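Putative hydrolase (Bacteroides ovatus, PDB 4HBS) is of unknown function but, as a five-bladed beta-propeller of the beta-fructosidase clan, is probably a hydrolase acting on carbohydrates. Local coordinates at residues I310-V320 against Y353-I361. Residues are numbered along the deposited sequence; the frame is centred on the assembly and turned at random.
Sequences IGQSMWFGRDV and YQHVYMVNI
Gln312 NE2 is held by two backbone carbonyls, giving its N-H bonds to Val356 O at 2.7 Å and to Gly317 O at 2.9 Å. The amide thus ties the hairpin loop between strands 306-312 and 319-325, in one blade of the five-bladed beta-propeller, to strand 356-361, the edge of the neighbouring blade's sheet. Glutamine suits this buried place because its chain, with CG anti to the backbone N (chi1 -170°) and extended beyond, reaches from its own strand to the backbone of 356-361. The bond to Gly317 O is nearly straight (163°), with that oxygen in the amide plane; toward Val356 O it is more bent, with NE2 above that carbonyl's plane. With an alanine in its place, Val356 O and Gly317 O would probably both lose this donor, and with it the tie between loop and strand. Val359 CG2 lies against the methylene CG of Gln312, while branched aliphatic ends meet at Val359 CG1 with Val320 CG2 and, crosswise, at Ile310 with Ile361. Two flat rings can lie on each other where both residues are partly exposed: Phe316 and His355 stack face to face, planes 16° apart, while His355 ND1 hydrogen-bonds a glycerol, probably from the crystallisation liquor. A water accepts from Val356 N at 3.3 Å and donates to Phe316 O at 2.7 Å.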
ATOM      1  N   ILE A 310       9.987   6.370  -4.760  1.00 47.17           N
ATOM      2  CA  ILE A 310      10.520   5.172  -4.092  1.00 46.10           C
ATOM      3  C   ILE A 310       9.730   3.990  -4.581  1.00 49.24           C
ATOM      4  O   ILE A 310       8.512   3.992  -4.497  1.00 48.98           O
ATOM      5  CB  ILE A 310      10.512   5.258  -2.546  1.00 48.58           C
ATOM      6  CG1 ILE A 310      11.318   6.477  -2.066  1.00 50.53           C
ATOM      7  CG2 ILE A 310      11.093   3.954  -1.923  1.00 47.87           C
ATOM      8  CD1 ILE A 310      11.025   6.843  -0.730  1.00 63.79           C
ATOM      9  N   GLY A 311      10.422   2.992  -5.082  1.00 45.56           N
ATOM     10  CA  GLY A 311       9.794   1.789  -5.599  1.00 44.58           C
ATOM     11  C   GLY A 311      10.612   0.559  -5.323  1.00 48.01           C
ATOM     12  O   GLY A 311      11.796   0.650  -5.010  1.00 48.90           O
ATOM     13  N   GLN A 312       9.979  -0.589  -5.407  1.00 43.93           N
ATOM     14  CA  GLN A 312      10.644  -1.861  -5.209  1.00 43.79           C
ATOM     15  C   GLN A 312      11.291  -2.262  -6.500  1.00 51.49           C
ATOM     16  O   GLN A 312      10.661  -2.128  -7.542  1.00 52.76           O
ATOM     17  CB  GLN A 312       9.623  -2.896  -4.812  1.00 43.78           C
ATOM     18  CG  GLN A 312      10.224  -4.199  -4.343  1.00 50.96           C
ATOM     19  CD  GLN A 312       9.178  -5.256  -4.262  1.00 63.26           C
ATOM     20  OE1 GLN A 312       7.975  -5.007  -4.475  1.00 59.81           O
ATOM     21  NE2 GLN A 312       9.611  -6.456  -3.957  1.00 49.16           N
ATOM     22  N   SER A 313      12.516  -2.794  -6.459  1.00 49.06           N
ATOM     23  CA  SER A 313      13.180  -3.244  -7.684  1.00 49.70           C
ATOM     24  C   SER A 313      12.380  -4.409  -8.291  1.00 52.99           C
ATOM     25  O   SER A 313      11.557  -5.021  -7.606  1.00 51.61           O
ATOM     26  CB  SER A 313      14.630  -3.634  -7.417  1.00 54.28           C
ATOM     27  OG  SER A 313      14.733  -4.737  -6.535  1.00 66.73           O
HETATM   28  N   MSE A 314      12.580  -4.659  -9.582  1.00 50.45           N
HETATM   29  CA  MSE A 314      11.813  -5.650 -10.330  1.00 50.28           C
HETATM   30  C   MSE A 314      11.956  -7.111  -9.873  1.00 56.21           C
HETATM   31  O   MSE A 314      12.944  -7.489  -9.246  1.00 56.68           O
HETATM   32  CB  MSE A 314      12.156  -5.581 -11.806  1.00 53.57           C
HETATM   33  CG  MSE A 314      13.486  -6.219 -12.150  1.00 61.22           C
HETATM   34 SE   MSE A 314      14.020  -5.871 -13.962  0.75 70.76          SE
HETATM   35  CE  MSE A 314      12.259  -6.145 -14.908  1.00 67.01           C
ATOM     36  N   TRP A 315      10.936  -7.914 -10.283  1.00 53.59           N
ATOM     37  CA  TRP A 315      10.685  -9.328 -10.005  0.50 53.77           C
ATOM     38  C   TRP A 315      10.896  -9.650  -8.519  1.00 55.91           C
ATOM     39  O   TRP A 315      11.668 -10.528  -8.109  1.00 56.06           O
ATOM     40  CB  TRP A 315      11.452 -10.266 -10.961  0.50 54.25           C
ATOM     41  CG  TRP A 315      10.814 -10.367 -12.327  0.50 56.32           C
ATOM     42  CD1 TRP A 315      11.389 -10.060 -13.527  0.50 60.63           C
ATOM     43  CD2 TRP A 315       9.470 -10.796 -12.624  0.50 56.06           C
ATOM     44  NE1 TRP A 315      10.496 -10.283 -14.553  0.50 60.62           N
ATOM     45  CE2 TRP A 315       9.309 -10.730 -14.027  0.50 61.17           C
ATOM     46  CE3 TRP A 315       8.386 -11.241 -11.838  0.50 56.29           C
ATOM     47  CZ2 TRP A 315       8.108 -11.082 -14.660  0.50 60.55           C
ATOM     48  CZ3 TRP A 315       7.196 -11.577 -12.465  0.50 57.80           C
ATOM     49  CH2 TRP A 315       7.065 -11.498 -13.858  0.50 59.56           C
ATOM     50  N   PHE A 316      10.105  -8.929  -7.704  1.00 51.25           N
ATOM     51  CA  PHE A 316      10.061  -9.078  -6.247  1.00 50.28           C
ATOM     52  C   PHE A 316      11.454  -8.928  -5.618  1.00 54.12           C
ATOM     53  O   PHE A 316      11.847  -9.726  -4.752  1.00 54.54           O
ATOM     54  CB  PHE A 316       9.455 -10.432  -5.858  1.00 51.72           C
ATOM     55  CG  PHE A 316       8.089 -10.677  -6.430  1.00 53.05           C
ATOM     56  CD1 PHE A 316       6.988 -10.010  -5.933  1.00 55.28           C
ATOM     57  CD2 PHE A 316       7.891 -11.635  -7.417  1.00 55.96           C
ATOM     58  CE1 PHE A 316       5.705 -10.296  -6.401  1.00 56.32           C
ATOM     59  CE2 PHE A 316       6.611 -11.895  -7.915  1.00 58.39           C
ATOM     60  CZ  PHE A 316       5.525 -11.236  -7.393  1.00 55.68           C
ATOM     61  N   GLY A 317      12.193  -7.930  -6.078  1.00 48.91           N
ATOM     62  CA  GLY A 317      13.530  -7.691  -5.578  1.00 48.09           C
ATOM     63  C   GLY A 317      13.476  -7.123  -4.183  1.00 49.24           C
ATOM     64  O   GLY A 317      12.508  -6.454  -3.816  1.00 47.66           O
ATOM     65  N   ARG A 318      14.485  -7.429  -3.391  1.00 45.44           N
ATOM     66  CA  ARG A 318      14.584  -6.939  -2.029  1.00 43.97           C
ATOM     67  C   ARG A 318      15.173  -5.547  -2.040  1.00 47.04           C
ATOM     68  O   ARG A 318      15.021  -4.855  -1.039  1.00 46.32           O
ATOM     69  CB  ARG A 318      15.426  -7.887  -1.158  1.00 43.68           C
ATOM     70  CG  ARG A 318      14.857  -9.292  -1.079  1.00 45.96           C
ATOM     71  CD  ARG A 318      15.608 -10.216  -0.136  1.00 51.24           C
ATOM     72  NE  ARG A 318      16.986 -10.530  -0.571  1.00 58.26           N
ATOM     73  CZ  ARG A 318      18.122 -10.201   0.072  1.00 73.32           C
ATOM     74  NH1 ARG A 318      18.085  -9.490   1.201  1.00 56.07           N
ATOM     75  NH2 ARG A 318      19.302 -10.571  -0.421  1.00 58.96           N
ATOM     76  N   ASP A 319      15.829  -5.103  -3.151  1.00 44.71           N
ATOM     77  CA  ASP A 319      16.378  -3.735  -3.227  1.00 45.73           C
ATOM     78  C   ASP A 319      15.248  -2.694  -3.395  1.00 49.64           C
ATOM     79  O   ASP A 319      14.466  -2.792  -4.335  1.00 49.04           O
ATOM     80  CB  ASP A 319      17.406  -3.581  -4.381  1.00 48.69           C
ATOM     81  CG  ASP A 319      18.764  -4.259  -4.177  1.00 56.94           C
ATOM     82  OD1 ASP A 319      19.029  -4.738  -3.049  1.00 56.59           O
ATOM     83  OD2 ASP A 319      19.570  -4.286  -5.143  1.00 61.77           O
ATOM     84  N   VAL A 320      15.154  -1.729  -2.451  1.00 46.82           N
ATOM     85  CA  VAL A 320      14.187  -0.622  -2.493  1.00 46.30           C
ATOM     86  C   VAL A 320      14.874   0.499  -3.236  1.00 50.56           C
ATOM     87  O   VAL A 320      15.906   0.976  -2.765  1.00 51.70           O
ATOM     88  CB  VAL A 320      13.754  -0.194  -1.075  1.00 49.48           C
ATOM     89  CG1 VAL A 320      12.843   1.033  -1.126  1.00 49.39           C
ATOM     90  CG2 VAL A 320      13.078  -1.355  -0.355  1.00 48.27           C
ATOM     91  N   TYR A 353      11.144 -17.007   3.139  1.00 40.23           N
ATOM     92  CA  TYR A 353       9.795 -16.760   2.585  1.00 38.50           C
ATOM     93  C   TYR A 353       9.857 -16.743   1.059  1.00 43.10           C
ATOM     94  O   TYR A 353      10.945 -16.898   0.501  1.00 42.88           O
ATOM     95  CB  TYR A 353       9.223 -15.449   3.146  1.00 38.20           C
ATOM     96  CG  TYR A 353      10.050 -14.236   2.805  1.00 39.28           C
ATOM     97  CD1 TYR A 353      11.097 -13.833   3.622  1.00 41.93           C
ATOM     98  CD2 TYR A 353       9.786 -13.486   1.670  1.00 39.55           C
ATOM     99  CE1 TYR A 353      11.839 -12.690   3.338  1.00 42.17           C
ATOM    100  CE2 TYR A 353      10.553 -12.370   1.347  1.00 40.65           C
ATOM    101  CZ  TYR A 353      11.581 -11.975   2.185  1.00 47.10           C
ATOM    102  OH  TYR A 353      12.352 -10.896   1.841  1.00 48.53           O
ATOM    103  N   GLN A 354       8.698 -16.594   0.379  1.00 40.71           N
ATOM    104  CA  GLN A 354       8.653 -16.617  -1.089  1.00 41.57           C
ATOM    105  C   GLN A 354       8.922 -15.249  -1.682  1.00 47.56           C
ATOM    106  O   GLN A 354       9.969 -15.071  -2.304  1.00 48.58           O
ATOM    107  CB  GLN A 354       7.310 -17.181  -1.613  1.00 42.59           C
ATOM    108  CG  GLN A 354       7.263 -17.436  -3.138  1.00 49.11           C
ATOM    109  CD  GLN A 354       5.859 -17.688  -3.663  1.00 60.19           C
ATOM    110  OE1 GLN A 354       4.912 -16.994  -3.316  1.00 52.52           O
ATOM    111  NE2 GLN A 354       5.693 -18.667  -4.549  1.00 52.95           N
ATOM    112  N   HIS A 355       7.991 -14.292  -1.516  1.00 44.65           N
ATOM    113  CA  HIS A 355       8.094 -12.968  -2.132  1.00 44.84           C
ATOM    114  C   HIS A 355       7.903 -11.844  -1.159  1.00 47.06           C
ATOM    115  O   HIS A 355       7.108 -11.946  -0.237  1.00 46.53           O
ATOM    116  CB  HIS A 355       7.027 -12.792  -3.231  1.00 45.88           C
ATOM    117  CG  HIS A 355       7.233 -13.652  -4.428  1.00 50.60           C
ATOM    118  ND1 HIS A 355       6.170 -14.291  -5.041  1.00 52.87           N
ATOM    119  CD2 HIS A 355       8.373 -13.970  -5.085  1.00 53.44           C
ATOM    120  CE1 HIS A 355       6.687 -14.966  -6.057  1.00 53.01           C
ATOM    121  NE2 HIS A 355       8.012 -14.805  -6.124  1.00 53.75           N
ATOM    122  N   VAL A 356       8.584 -10.746  -1.418  1.00 42.35           N
ATOM    123  CA  VAL A 356       8.409  -9.512  -0.696  1.00 41.73           C
ATOM    124  C   VAL A 356       7.821  -8.574  -1.755  1.00 47.30           C
ATOM    125  O   VAL A 356       8.273  -8.575  -2.905  1.00 48.40           O
ATOM    126  CB  VAL A 356       9.670  -8.967   0.036  1.00 45.00           C
ATOM    127  CG1 VAL A 356      10.921  -9.018  -0.832  1.00 45.34           C
ATOM    128  CG2 VAL A 356       9.424  -7.565   0.558  1.00 44.49           C
ATOM    129  N   TYR A 357       6.753  -7.885  -1.425  1.00 42.86           N
ATOM    130  CA  TYR A 357       6.097  -7.033  -2.405  1.00 42.28           C
ATOM    131  C   TYR A 357       5.367  -5.913  -1.704  1.00 44.67           C
ATOM    132  O   TYR A 357       5.474  -5.794  -0.481  1.00 44.45           O
ATOM    133  CB  TYR A 357       5.156  -7.872  -3.286  1.00 43.18           C
ATOM    134  CG  TYR A 357       4.093  -8.631  -2.521  1.00 43.65           C
ATOM    135  CD1 TYR A 357       4.385  -9.841  -1.892  1.00 44.52           C
ATOM    136  CD2 TYR A 357       2.782  -8.175  -2.479  1.00 43.98           C
ATOM    137  CE1 TYR A 357       3.415 -10.535  -1.178  1.00 42.43           C
ATOM    138  CE2 TYR A 357       1.796  -8.875  -1.796  1.00 44.24           C
ATOM    139  CZ  TYR A 357       2.112 -10.067  -1.159  1.00 48.75           C
ATOM    140  OH  TYR A 357       1.140 -10.793  -0.513  1.00 46.89           O
HETATM  141  N   MSE A 358       4.720  -5.031  -2.475  1.00 39.79           N
HETATM  142  CA  MSE A 358       3.979  -3.912  -1.934  1.00 39.26           C
HETATM  143  C   MSE A 358       4.828  -3.096  -0.954  1.00 45.30           C
HETATM  144  O   MSE A 358       4.452  -2.901   0.211  1.00 44.63           O
HETATM  145  CB  MSE A 358       2.716  -4.422  -1.251  1.00 40.49           C
HETATM  146  CG  MSE A 358       1.612  -3.414  -1.251  1.00 46.79           C
HETATM  147 SE   MSE A 358       0.711  -3.327  -2.944  0.75 53.44          SE
HETATM  148  CE  MSE A 358      -0.277  -5.047  -2.774  1.00 49.62           C
ATOM    149  N   VAL A 359       5.988  -2.646  -1.418  1.00 43.48           N
ATOM    150  CA  VAL A 359       6.856  -1.822  -0.587  1.00 43.51           C
ATOM    151  C   VAL A 359       6.226  -0.446  -0.634  1.00 47.60           C
ATOM    152  O   VAL A 359       6.299   0.226  -1.666  1.00 48.21           O
ATOM    153  CB  VAL A 359       8.320  -1.862  -1.042  1.00 47.60           C
ATOM    154  CG1 VAL A 359       9.186  -1.022  -0.123  1.00 48.18           C
ATOM    155  CG2 VAL A 359       8.823  -3.302  -1.059  1.00 46.89           C
ATOM    156  N   ASN A 360       5.488  -0.100   0.447  1.00 42.94           N
ATOM    157  CA  ASN A 360       4.702   1.122   0.574  1.00 42.35           C
ATOM    158  C   ASN A 360       5.328   2.128   1.470  1.00 46.41           C
ATOM    159  O   ASN A 360       6.028   1.774   2.400  1.00 46.35           O
ATOM    160  CB  ASN A 360       3.300   0.791   1.087  1.00 41.61           C
ATOM    161  CG  ASN A 360       2.422   0.170   0.026  1.00 58.30           C
ATOM    162  OD1 ASN A 360       2.770   0.114  -1.164  1.00 54.98           O
ATOM    163  ND2 ASN A 360       1.255  -0.293   0.428  1.00 46.86           N
ATOM    164  N   ILE A 361       5.004   3.400   1.208  1.00 43.51           N
ATOM    165  CA  ILE A 361       5.524   4.586   1.887  1.00 44.04           C
ATOM    166  C   ILE A 361       4.381   5.167   2.729  1.00 48.99           C
ATOM    167  O   ILE A 361       3.233   5.132   2.282  1.00 50.16           O
ATOM    168  CB  ILE A 361       6.076   5.523   0.757  1.00 47.78           C
ATOM    169  CG1 ILE A 361       7.578   5.310   0.577  1.00 48.85           C
ATOM    170  CG2 ILE A 361       5.706   6.996   0.886  1.00 47.96           C
ATOM    171  CD1 ILE A 361       8.422   5.971   1.627  1.00 66.16           C
TER
HETATM  172  O   HOH W   1      11.383 -11.658  -2.907  1.00 37.40           O